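Local structure of phosphodiesterase (Pseudomonas aeruginosa, 4G75) at residues Leu92-Ala95 against Asp96-Phe100; Val196-Thr200 against Ala201-Trp205; Ser204-Ala207 against Gly208-Gly212; Tyr243-Pro247 against Ser248-Thr252; Met258-Leu261 against Gly262-Gly266. The protein binds magnesium and probably kills rival bacteria as colicin M does, by cleaving the lipid-linked precursor of peptidoglycan. All blocks are in the same frame, centred on the assembly; numbering follows the deposited sequence.

Contact 1 of 5, residues Leu92-Ala95 against Asp96-Phe100; sequences LPQA and DYNQF
Gln-94 lays its side chain over that of Asn-98, one helical turn further on, and its amide nitrogen NE2 donates to Asn-98 OD1 at 3.1 Å. Asn-98 OD1 lies close to the amide plane of Gln-94, whereas NE2 stands 41° out of the carbonyl plane of Asn-98, so the acceptor is met from above; the two amide planes are 39° apart. The reach depends on a bend at chi2 (71°) of Gln-94, which turns the amide toward Asn-98. NE2 also comes to 4.3 Å from CD2 of Tyr-97, at the edge of that ring. The other end of the Asn-98 amide is held too, because ND2 donates to Ala-109 O. The backbone bonds are those of an alpha helix up to a wider pi-type turn at 98-100, with Asn-98 N to Gln-94 O at 2.8 Å and Asp-96 N to Leu-92 O at 3.1 Å. Pro-93 has no N-H for the preceding turn, and the helix kinks there. Asp-96 turns away to bond Thr-143 OG1 and Asn-138 N. Helix 81-102 packs on two others, with Gln-94, Asn-98 and Gln-99 touching helix 106-113 and Leu-92, Pro-93 and Asp-96 touching helix 143-153.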
# COMPACT_ATOMS: atom_id res chain seq x y z
N LEU A 92 3.92 -10.60 -1.94
CA LEU A 92 3.00 -9.52 -1.58
C LEU A 92 2.64 -8.56 -2.73
O LEU A 92 1.46 -8.24 -2.92
CB LEU A 92 3.51 -8.77 -0.34
CG LEU A 92 3.28 -9.53 0.98
CD1 LEU A 92 4.21 -9.02 2.07
CD2 LEU A 92 1.81 -9.47 1.42
N PRO A 93 3.62 -8.12 -3.53
CA PRO A 93 3.22 -7.23 -4.63
C PRO A 93 2.38 -7.94 -5.67
O PRO A 93 1.55 -7.30 -6.33
CB PRO A 93 4.56 -6.81 -5.26
CG PRO A 93 5.59 -7.11 -4.26
CD PRO A 93 5.08 -8.23 -3.41
N GLN A 94 2.59 -9.24 -5.85
CA GLN A 94 1.81 -10.00 -6.81
C GLN A 94 0.37 -10.16 -6.33
O GLN A 94 -0.57 -10.07 -7.12
CB GLN A 94 2.45 -11.36 -7.09
CG GLN A 94 1.71 -12.18 -8.14
CD GLN A 94 1.86 -11.61 -9.54
OE1 GLN A 94 2.97 -11.48 -10.05
NE2 GLN A 94 0.74 -11.24 -10.16
N ALA A 95 0.20 -10.39 -5.03
CA ALA A 95 -1.14 -10.48 -4.44
C ALA A 95 -1.89 -9.16 -4.64
O ALA A 95 -3.07 -9.14 -5.00
CB ALA A 95 -1.05 -10.82 -2.95
N ASP A 96 -1.21 -8.05 -4.39
CA ASP A 96 -1.85 -6.76 -4.57
C ASP A 96 -2.28 -6.57 -6.02
O ASP A 96 -3.40 -6.11 -6.30
CB ASP A 96 -0.93 -5.62 -4.16
CG ASP A 96 -1.67 -4.29 -4.10
OD1 ASP A 96 -2.44 -4.10 -3.13
OD2 ASP A 96 -1.50 -3.47 -5.02
N TYR A 97 -1.39 -6.94 -6.94
CA TYR A 97 -1.66 -6.76 -8.36
C TYR A 97 -2.77 -7.69 -8.83
O TYR A 97 -3.52 -7.35 -9.75
CB TYR A 97 -0.40 -6.97 -9.19
CG TYR A 97 -0.58 -6.51 -10.62
CD1 TYR A 97 -0.75 -5.16 -10.90
CD2 TYR A 97 -0.62 -7.41 -11.67
CE1 TYR A 97 -0.94 -4.72 -12.20
CE2 TYR A 97 -0.81 -6.98 -12.98
CZ TYR A 97 -0.97 -5.63 -13.24
OH TYR A 97 -1.16 -5.18 -14.53
N ASN A 98 -2.88 -8.86 -8.21
CA ASN A 98 -3.99 -9.76 -8.54
C ASN A 98 -5.33 -9.11 -8.21
O ASN A 98 -6.31 -9.26 -8.95
CB ASN A 98 -3.85 -11.10 -7.82
CG ASN A 98 -2.73 -11.95 -8.40
OD1 ASN A 98 -2.26 -11.69 -9.51
ND2 ASN A 98 -2.29 -12.96 -7.66
N GLN A 99 -5.38 -8.40 -7.10
CA GLN A 99 -6.59 -7.68 -6.75
C GLN A 99 -6.92 -6.59 -7.76
O GLN A 99 -8.07 -6.45 -8.17
CB GLN A 99 -6.51 -7.08 -5.35
CG GLN A 99 -6.63 -8.11 -4.25
CD GLN A 99 -7.29 -7.55 -3.02
OE1 GLN A 99 -6.68 -6.82 -2.24
NE2 GLN A 99 -8.57 -7.89 -2.83
N PHE A 100 -5.91 -5.82 -8.16
CA PHE A 100 -6.15 -4.70 -9.07
C PHE A 100 -6.48 -5.16 -10.49
O PHE A 100 -7.45 -4.70 -11.09
CB PHE A 100 -4.94 -3.75 -9.14
CG PHE A 100 -5.05 -2.72 -10.24
CD1 PHE A 100 -5.87 -1.62 -10.09
CD2 PHE A 100 -4.38 -2.89 -11.45
CE1 PHE A 100 -6.00 -0.68 -11.10
CE2 PHE A 100 -4.51 -1.95 -12.47
CZ PHE A 100 -5.32 -0.84 -12.29

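Contact 2 of 5, residues Val196-Thr200 against Ala201-Trp205. With EDO (1,2-ethanediol), chain G.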
# COMPACT_ATOMS: atom_id res chain seq x y z
N VAL A 196 -2.74 22.11 -2.67
CA VAL A 196 -2.97 21.95 -1.23
C VAL A 196 -2.45 20.60 -0.75
O VAL A 196 -2.73 19.56 -1.36
CB VAL A 196 -4.47 22.08 -0.85
CG1 VAL A 196 -5.25 22.80 -1.93
CG2 VAL A 196 -5.09 20.73 -0.53
N PRO A 197 -1.68 20.60 0.35
CA PRO A 197 -1.25 19.34 0.95
C PRO A 197 -2.45 18.65 1.58
O PRO A 197 -3.36 19.30 2.09
CB PRO A 197 -0.26 19.79 2.03
CG PRO A 197 0.11 21.21 1.68
CD PRO A 197 -1.10 21.77 1.01
N TYR A 198 -2.44 17.32 1.55
CA TYR A 198 -3.57 16.56 2.03
C TYR A 198 -3.08 15.32 2.74
O TYR A 198 -2.33 14.53 2.17
CB TYR A 198 -4.50 16.18 0.88
CG TYR A 198 -5.88 15.75 1.33
CD1 TYR A 198 -6.89 16.69 1.52
CD2 TYR A 198 -6.16 14.42 1.57
CE1 TYR A 198 -8.16 16.30 1.93
CE2 TYR A 198 -7.42 14.02 1.99
CZ TYR A 198 -8.41 14.96 2.18
OH TYR A 198 -9.66 14.56 2.59
N ALA A 199 -3.50 15.17 3.99
CA ALA A 199 -3.10 14.02 4.79
C ALA A 199 -4.06 12.89 4.49
O ALA A 199 -5.19 12.87 4.99
CB ALA A 199 -3.15 14.36 6.28
N THR A 200 -3.64 11.95 3.65
CA THR A 200 -4.56 10.90 3.22
C THR A 200 -5.01 10.00 4.37
O THR A 200 -6.08 9.40 4.32
CB THR A 200 -3.98 10.06 2.06
OG1 THR A 200 -2.83 9.33 2.50
CG2 THR A 200 -3.59 10.95 0.89
N ALA A 201 -4.19 9.91 5.42
CA ALA A 201 -4.54 9.07 6.58
C ALA A 201 -5.82 9.52 7.27
O ALA A 201 -6.45 8.74 7.98
CB ALA A 201 -3.38 9.00 7.57
N LYS A 202 -6.20 10.78 7.07
CA LYS A 202 -7.47 11.25 7.63
C LYS A 202 -8.64 10.44 7.09
O LYS A 202 -9.65 10.26 7.76
CB LYS A 202 -7.69 12.74 7.32
CG LYS A 202 -7.41 13.68 8.49
CD LYS A 202 -6.07 14.40 8.35
CE LYS A 202 -5.95 15.52 9.37
NZ LYS A 202 -4.93 16.54 8.98
N ASP A 203 -8.48 9.93 5.87
CA ASP A 203 -9.57 9.29 5.14
C ASP A 203 -9.39 7.80 4.95
O ASP A 203 -10.36 7.06 4.87
CB ASP A 203 -9.73 9.92 3.75
CG ASP A 203 -10.20 11.35 3.80
OD1 ASP A 203 -10.71 11.77 4.85
OD2 ASP A 203 -10.08 12.05 2.77
N SER A 204 -8.13 7.37 4.85
CA SER A 204 -7.83 6.04 4.34
C SER A 204 -6.57 5.49 4.99
O SER A 204 -5.49 6.05 4.79
CB SER A 204 -7.63 6.12 2.82
OG SER A 204 -7.09 4.92 2.29
N TRP A 205 -6.67 4.42 5.77
CA TRP A 205 -5.48 3.87 6.40
C TRP A 205 -4.49 3.38 5.35
O TRP A 205 -3.29 3.58 5.49
CB TRP A 205 -5.80 2.78 7.44
CG TRP A 205 -5.99 1.39 6.89
CD1 TRP A 205 -7.17 0.78 6.59
CD2 TRP A 205 -4.96 0.42 6.62
NE1 TRP A 205 -6.94 -0.50 6.13
CE2 TRP A 205 -5.59 -0.74 6.14
CE3 TRP A 205 -3.57 0.44 6.72
CZ2 TRP A 205 -4.88 -1.88 5.76
CZ3 TRP A 205 -2.86 -0.70 6.35
CH2 TRP A 205 -3.52 -1.84 5.88
C1 EDO G . -5.50 17.06 5.82
O1 EDO G . -4.27 17.40 5.17
C2 EDO G . -6.33 16.18 4.90
O2 EDO G . -7.71 16.31 5.26
O HOH W 1 -12.17 14.05 4.58
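Tyr-198 OH donates to Asp-203 OD2 over 2.6 Å, a short bond that joins the end of a strand to the loop that follows it. The carboxylate oxygen is approached on its syn side, though 25° out of the carboxylate plane, and lies at the edge of the tyrosine ring, near the ring plane, while ring and carboxylate planes are 54° apart. Asp-203 CG lies beside its own backbone N (chi1 -68°), which points the carboxylate at the tyrosine hydroxyl. A water closes a triangle on this pair, donating to Asp-203 OD1 at 2.7 Å and to Tyr-198 OH at 3.2 Å. OD2 has a second donor in Lys-169 N, so two protein donors hold this oxygen. Across one face of the Tyr-198 ring lies an ethanediol, probably from the crystallisation liquor. Its O1 takes a hydrogen bond from Ala-199 N, and the Lys-202 chain passes close by, with CD 3.6 Å from Ala-199 CB.

What brings Asp-203 back to Tyr-198 is the tight winding of the backbone. Lys-202 N bonds Ala-199 O at 3.1 Å. Thr-200 O then accepts twice, from Asp-203 N and from Ser-204 N, both at 2.9 Å, and the second donor sits nearly along the C=O axis. Thr-200 is fixed in turn by Gly-212, through its hydroxyl OG1 to Gly-212 O and through the backbone.

Residues 199-203 thus form overlapping type I beta turns, 3-10-like in geometry, which lead from strand 188-199 to the Ser-204 N-cap, within the connection to the antiparallel neighbour 213-224, beside the magnesium-binding residues Val-211 and Glu-213.

Contact 3 of 5, residues Ser204-Ala207 against Gly208-Gly212; sequences SWVA and GNTVG. With MG (magnesium ion), chain B; EDO (1,2-ethanediol), chain D.
Ala-207 O, on the last turn of the short helix, accepts three backbone N-H groups in succession, from Thr-210 at 3.0 Å, Val-211 at 2.8 Å and Gly-212 at 2.9 Å. Val-211 N lies in the carbonyl plane and Thr-210 N well above it, so the three donors are spread around one oxygen. Gly-212 then takes a positive phi (62°), which turns the chain into strand 213-224. Among the side chains, Thr-210 OG1 donates to Val-206 O over 2.7 Å, its first torsion of -56° holding the hydroxyl beside the threonine's own backbone N and facing the helix. Val-211 lays CG2 3.3 Å from Ala-207 O and 4.3 Å from Ala-207 CB.

This turn serves the metal site: Val-211 O binds magnesium at 2.2 Å, and Glu-213 O and Asp-241 OD2 bind the same ion together with two waters. The bonds to Ala-207 O are consistent with a fixed direction for the Val-211 carbonyl.

At the start of the helix Ser-204 is the N-cap, its OG accepting from Ala-207 N with an N-H...O angle of 169° while also bonding Leu-166 O. Trp-205 runs obliquely past the Asn-209 side chain, which lies toward the indole edge, and Val-206 CG2 lies 3.5 Å above the plane of the Trp-205 indole, toward its rim. The indole NE1 is engaged with Gly-6 O, near the chain's N terminus.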
# COMPACT_ATOMS: atom_id res chain seq x y z
N SER A 204 -8.13 7.37 4.85
CA SER A 204 -7.83 6.04 4.34
C SER A 204 -6.57 5.49 4.99
O SER A 204 -5.49 6.05 4.79
CB SER A 204 -7.63 6.12 2.82
OG SER A 204 -7.09 4.92 2.29
N TRP A 205 -6.67 4.42 5.77
CA TRP A 205 -5.48 3.87 6.40
C TRP A 205 -4.49 3.38 5.35
O TRP A 205 -3.29 3.58 5.49
CB TRP A 205 -5.80 2.78 7.44
CG TRP A 205 -5.99 1.39 6.89
CD1 TRP A 205 -7.17 0.78 6.59
CD2 TRP A 205 -4.96 0.42 6.62
NE1 TRP A 205 -6.94 -0.50 6.13
CE2 TRP A 205 -5.59 -0.74 6.14
CE3 TRP A 205 -3.57 0.44 6.72
CZ2 TRP A 205 -4.88 -1.88 5.76
CZ3 TRP A 205 -2.86 -0.70 6.35
CH2 TRP A 205 -3.52 -1.84 5.88
N VAL A 206 -5.00 2.77 4.28
CA VAL A 206 -4.15 2.27 3.21
C VAL A 206 -3.35 3.39 2.53
O VAL A 206 -2.12 3.29 2.37
CB VAL A 206 -4.97 1.46 2.16
CG1 VAL A 206 -4.11 1.09 0.96
CG2 VAL A 206 -5.58 0.22 2.79
N ALA A 207 -4.02 4.46 2.15
CA ALA A 207 -3.31 5.57 1.52
C ALA A 207 -2.33 6.18 2.52
O ALA A 207 -1.20 6.50 2.17
CB ALA A 207 -4.28 6.63 1.00
N GLY A 208 -2.78 6.36 3.76
CA GLY A 208 -1.94 6.95 4.78
C GLY A 208 -0.66 6.18 5.03
O GLY A 208 0.38 6.76 5.35
N ASN A 209 -0.75 4.86 4.88
CA ASN A 209 0.37 3.97 5.15
C ASN A 209 1.18 3.70 3.89
O ASN A 209 2.17 2.97 3.92
CB ASN A 209 -0.18 2.65 5.71
CG ASN A 209 0.86 1.83 6.44
OD1 ASN A 209 1.78 2.35 7.08
ND2 ASN A 209 0.71 0.53 6.36
N THR A 210 0.77 4.30 2.78
CA THR A 210 1.46 4.12 1.51
C THR A 210 2.07 5.43 1.01
O THR A 210 3.29 5.56 0.89
CB THR A 210 0.52 3.54 0.42
OG1 THR A 210 -0.05 2.31 0.90
CG2 THR A 210 1.29 3.27 -0.87
N VAL A 211 1.21 6.39 0.70
CA VAL A 211 1.65 7.70 0.23
C VAL A 211 1.64 8.78 1.30
O VAL A 211 2.33 9.78 1.17
CB VAL A 211 0.81 8.19 -0.97
CG1 VAL A 211 1.06 7.30 -2.18
CG2 VAL A 211 -0.68 8.23 -0.61
N GLY A 212 0.84 8.61 2.35
CA GLY A 212 0.77 9.58 3.43
C GLY A 212 0.28 10.95 2.97
O GLY A 212 -0.79 11.06 2.37
MG MG B . 3.79 11.48 1.04
C1 EDO D . 5.89 4.15 5.92
O1 EDO D . 6.63 4.37 4.71
C2 EDO D . 4.57 3.47 5.60
O2 EDO D . 4.80 2.17 5.04
O HOH W 2 5.66 13.22 1.06
O HOH W 3 5.53 9.77 1.74

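Contact 4 of 5, residues Tyr243-Pro247 against Ser248-Thr252. With EDO (1,2-ethanediol), chain D; EDO (1,2-ethanediol), chain F.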
# COMPACT_ATOMS: atom_id res chain seq x y z
N TYR A 243 8.11 7.73 -2.95
CA TYR A 243 8.13 6.72 -1.89
C TYR A 243 9.56 6.55 -1.41
O TYR A 243 10.41 6.06 -2.15
CB TYR A 243 7.59 5.37 -2.37
CG TYR A 243 7.40 4.38 -1.24
CD1 TYR A 243 6.15 4.14 -0.69
CD2 TYR A 243 8.49 3.70 -0.71
CE1 TYR A 243 5.99 3.24 0.35
CE2 TYR A 243 8.34 2.80 0.32
CZ TYR A 243 7.09 2.58 0.85
OH TYR A 243 6.93 1.68 1.88
N ASP A 244 9.82 6.97 -0.18
CA ASP A 244 11.15 6.83 0.40
C ASP A 244 11.09 6.21 1.79
O ASP A 244 11.98 6.42 2.61
CB ASP A 244 11.87 8.19 0.43
CG ASP A 244 11.07 9.28 1.13
OD1 ASP A 244 9.99 8.99 1.70
OD2 ASP A 244 11.52 10.45 1.11
N PHE A 245 10.02 5.45 2.04
CA PHE A 245 9.80 4.80 3.33
C PHE A 245 9.81 5.81 4.47
O PHE A 245 10.47 5.62 5.49
CB PHE A 245 10.82 3.67 3.55
CG PHE A 245 10.37 2.65 4.56
CD1 PHE A 245 9.17 1.96 4.39
CD2 PHE A 245 11.14 2.37 5.68
CE1 PHE A 245 8.75 1.02 5.32
CE2 PHE A 245 10.72 1.43 6.61
CZ PHE A 245 9.54 0.76 6.43
N ASN A 246 9.07 6.89 4.27
CA ASN A 246 8.94 7.98 5.22
C ASN A 246 8.34 7.50 6.54
O ASN A 246 7.24 6.96 6.55
CB ASN A 246 8.04 9.05 4.60
CG ASN A 246 8.05 10.37 5.36
OD1 ASN A 246 8.32 10.41 6.56
ND2 ASN A 246 7.73 11.45 4.66
N PRO A 247 9.07 7.69 7.65
CA PRO A 247 8.57 7.22 8.95
C PRO A 247 7.30 7.94 9.39
O PRO A 247 6.59 7.44 10.27
CB PRO A 247 9.73 7.53 9.91
CG PRO A 247 10.92 7.77 9.04
CD PRO A 247 10.38 8.34 7.76
N SER A 248 7.02 9.09 8.80
CA SER A 248 5.79 9.82 9.10
C SER A 248 4.56 8.96 8.78
O SER A 248 3.48 9.15 9.35
CB SER A 248 5.73 11.13 8.31
OG SER A 248 4.48 11.78 8.49
N ASN A 249 4.74 8.02 7.85
CA ASN A 249 3.62 7.20 7.38
C ASN A 249 3.42 5.90 8.14
O ASN A 249 2.46 5.18 7.86
CB ASN A 249 3.78 6.87 5.89
CG ASN A 249 3.94 8.11 5.03
OD1 ASN A 249 3.54 9.21 5.42
ND2 ASN A 249 4.52 7.93 3.85
N HIS A 250 4.31 5.59 9.08
CA HIS A 250 4.20 4.34 9.83
C HIS A 250 3.01 4.35 10.77
O HIS A 250 2.73 5.36 11.43
CB HIS A 250 5.46 4.08 10.68
CG HIS A 250 6.72 3.94 9.89
ND1 HIS A 250 6.76 3.38 8.63
CD2 HIS A 250 8.01 4.25 10.21
CE1 HIS A 250 8.01 3.37 8.20
NE2 HIS A 250 8.78 3.90 9.13
N ARG A 251 2.30 3.23 10.85
CA ARG A 251 1.27 3.08 11.86
C ARG A 251 1.95 3.02 13.24
O ARG A 251 3.05 2.50 13.38
CB ARG A 251 0.39 1.87 11.57
CG ARG A 251 -0.48 2.07 10.33
CD ARG A 251 -1.61 1.06 10.22
NE ARG A 251 -1.13 -0.29 9.93
CZ ARG A 251 -1.93 -1.33 9.70
NH1 ARG A 251 -3.24 -1.18 9.73
NH2 ARG A 251 -1.41 -2.53 9.44
N THR A 252 1.29 3.60 14.24
CA THR A 252 1.89 3.83 15.55
C THR A 252 2.44 2.58 16.23
O THR A 252 3.56 2.57 16.74
CB THR A 252 0.87 4.49 16.50
OG1 THR A 252 0.29 5.63 15.85
CG2 THR A 252 1.54 4.93 17.79
C1 EDO D . 5.89 4.15 5.92
O1 EDO D . 6.63 4.37 4.71
C2 EDO D . 4.57 3.47 5.60
O2 EDO D . 4.80 2.17 5.04
C1 EDO F . -0.23 6.20 9.74
O1 EDO F . -0.20 5.99 8.32
C2 EDO F . 0.44 7.53 10.08
O2 EDO F . -0.37 8.61 9.58
O HOH W 4 11.29 4.67 8.25
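Asn-246 O accepts Asn-249 N at 3.0 Å and, weakly, the hydroxyl O1 of an ethanediol that probably came from the crystallisation liquor. The side chain of the same asparagine accepts as well: Ser-248 N reaches OD1 at 2.9 Å, from above the plane of the amide C=O. The asparagine CG lies opposite its backbone N (chi1 -168°), which swings OD1 forward over the next turn. A side-chain carbonyl bonded to the N-H two residues on is an Asx turn, and here it overlaps the start of the 3-10 segment, with Pro-247 as the first residue after the asparagine. His-250 N continues the winding by bonding Pro-247 O at 3.2 Å. The turn flanks the metal site, the Asn-249 side chain lying about 5 Å from the bound magnesium ion.

The imidazole of His-250 folds back over this turn. Pro-247 CA sits over one of its faces, 3.6 Å from the centroid and 29° off the ring normal, a CH-pi contact. CE1 of the same imidazole comes over a face of the Phe-245 ring, 3.5 Å from CZ and toward the rim; the planes meet obliquely at 59°. A water joins the two residues a second time, donating to Phe-245 O and lying 2.8 Å from His-250 NE2. Phe-245 and His-250 both touch the selenomethionine at Met-258 of helix 255-264, while Arg-251, past the turn, forms a salt bridge with Glu-55.

Contact 5 of 5, residues Met258-Leu261 against Gly262-Gly266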
# COMPACT_ATOMS: atom_id res chain seq x y z
N MSE A 258 9.44 -0.65 12.41
CA MSE A 258 9.52 -0.36 10.98
C MSE A 258 10.63 0.64 10.68
O MSE A 258 11.31 0.53 9.67
CB MSE A 258 8.17 0.13 10.43
CG MSE A 258 7.05 -0.92 10.48
SE MSE A 258 7.50 -2.51 9.42
CE MSE A 258 7.34 -1.71 7.64
N THR A 259 10.81 1.63 11.56
CA THR A 259 11.90 2.59 11.41
C THR A 259 13.25 1.88 11.45
O THR A 259 14.14 2.18 10.65
CB THR A 259 11.83 3.68 12.49
OG1 THR A 259 10.53 4.28 12.48
CG2 THR A 259 12.88 4.76 12.25
N ARG A 260 13.41 0.94 12.38
CA ARG A 260 14.65 0.18 12.47
C ARG A 260 14.84 -0.67 11.22
O ARG A 260 15.92 -0.70 10.65
CB ARG A 260 14.68 -0.68 13.73
CG ARG A 260 16.03 -1.34 13.97
CD ARG A 260 16.06 -2.14 15.26
NE ARG A 260 17.31 -2.89 15.39
CZ ARG A 260 17.67 -3.57 16.47
NH1 ARG A 260 16.88 -3.59 17.53
NH2 ARG A 260 18.83 -4.22 16.49
N LEU A 261 13.78 -1.35 10.80
CA LEU A 261 13.83 -2.14 9.57
C LEU A 261 14.29 -1.29 8.39
O LEU A 261 15.14 -1.71 7.60
CB LEU A 261 12.46 -2.76 9.28
CG LEU A 261 12.32 -3.52 7.95
CD1 LEU A 261 13.33 -4.65 7.88
CD2 LEU A 261 10.91 -4.05 7.77
N GLY A 262 13.73 -0.09 8.26
CA GLY A 262 14.07 0.79 7.16
C GLY A 262 15.53 1.17 7.14
O GLY A 262 16.12 1.39 6.08
N ARG A 263 16.13 1.26 8.32
CA ARG A 263 17.53 1.63 8.44
C ARG A 263 18.48 0.47 8.16
O ARG A 263 19.66 0.67 7.88
CB ARG A 263 17.81 2.22 9.82
CG ARG A 263 17.25 3.62 9.99
CD ARG A 263 17.11 4.02 11.44
NE ARG A 263 16.49 5.34 11.56
CZ ARG A 263 16.14 5.90 12.71
NH1 ARG A 263 16.35 5.26 13.85
NH2 ARG A 263 15.58 7.11 12.71
N GLU A 264 17.96 -0.75 8.21
CA GLU A 264 18.80 -1.93 8.08
C GLU A 264 18.58 -2.70 6.78
O GLU A 264 19.46 -3.42 6.32
CB GLU A 264 18.57 -2.88 9.25
CG GLU A 264 18.77 -2.25 10.61
CD GLU A 264 18.63 -3.27 11.72
OE1 GLU A 264 18.31 -4.44 11.42
OE2 GLU A 264 18.84 -2.89 12.90
N VAL A 265 17.39 -2.57 6.20
CA VAL A 265 17.00 -3.45 5.11
C VAL A 265 17.93 -3.37 3.89
O VAL A 265 18.13 -4.36 3.18
CB VAL A 265 15.53 -3.23 4.71
CG1 VAL A 265 15.37 -1.93 3.93
CG2 VAL A 265 15.00 -4.42 3.93
N GLY A 266 18.50 -2.19 3.65
CA GLY A 266 19.40 -2.00 2.53
C GLY A 266 20.70 -2.77 2.63
O GLY A 266 21.40 -2.95 1.63
O HOH W 5 20.74 -4.44 14.25
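Arg-260 starts with CG opposite its backbone N (chi1 -172°) and stays extended to NE, while Glu-264 sets off beside its own N (chi1 -55°) and is likewise extended; the two chains then cross obliquely one turn apart. They meet in a salt bridge, Arg-260 NE to Glu-264 OE2 at 2.9 Å. The oxygen lies in the guanidinium plane, but the nitrogen stands above the carboxylate plane, and the two flat groups are nearly perpendicular. A water links the pair again, donating to OE2 and accepting from Arg-260 NH2 at 3.0 Å. Next to them Thr-259 and Arg-263 run side by side, with the methyl CG2 centred over one face of the Arg-263 guanidinium, 3.5 Å from CZ. On the inner side Leu-261 CD1 rests 4.1 Å from Val-265 CB, and Leu-261 also packs on Leu-59 and Trp-62 of helix 55-65. Leu-261 O accepts both Glu-264 N at 3.0 Å and Val-265 N at 2.8 Å. Glu-264 OE1 takes the indole N-H groups of Trp-62 and Trp-68, and Arg-260 makes a cation-pi contact with Trp-68. With donors at both oxygens and an arginine alongside, the glutamate is probably held ionised.

Contact 1 comes first, on helix 81-102, and stands apart from the rest, its nearest atoms about 7 Å from contact 3. Like the others it closes only a turn of the chain, and none encloses another. Contact 2 leaves strand 188-199, and contact 3 begins on its last residues, Ser-204 and Trp-205; the two touch again where Ala-201 meets Gly-208, drawing together the two ends of the connection between paired strands. Contact 4, after strand 229-243, touches contact 3 through Asn-249 beside the magnesium site and contact 2 through Arg-251 against Trp-205. Contact 5 follows on helix 255-264, meeting contact 4 where Phe-245 and His-250 pack on it.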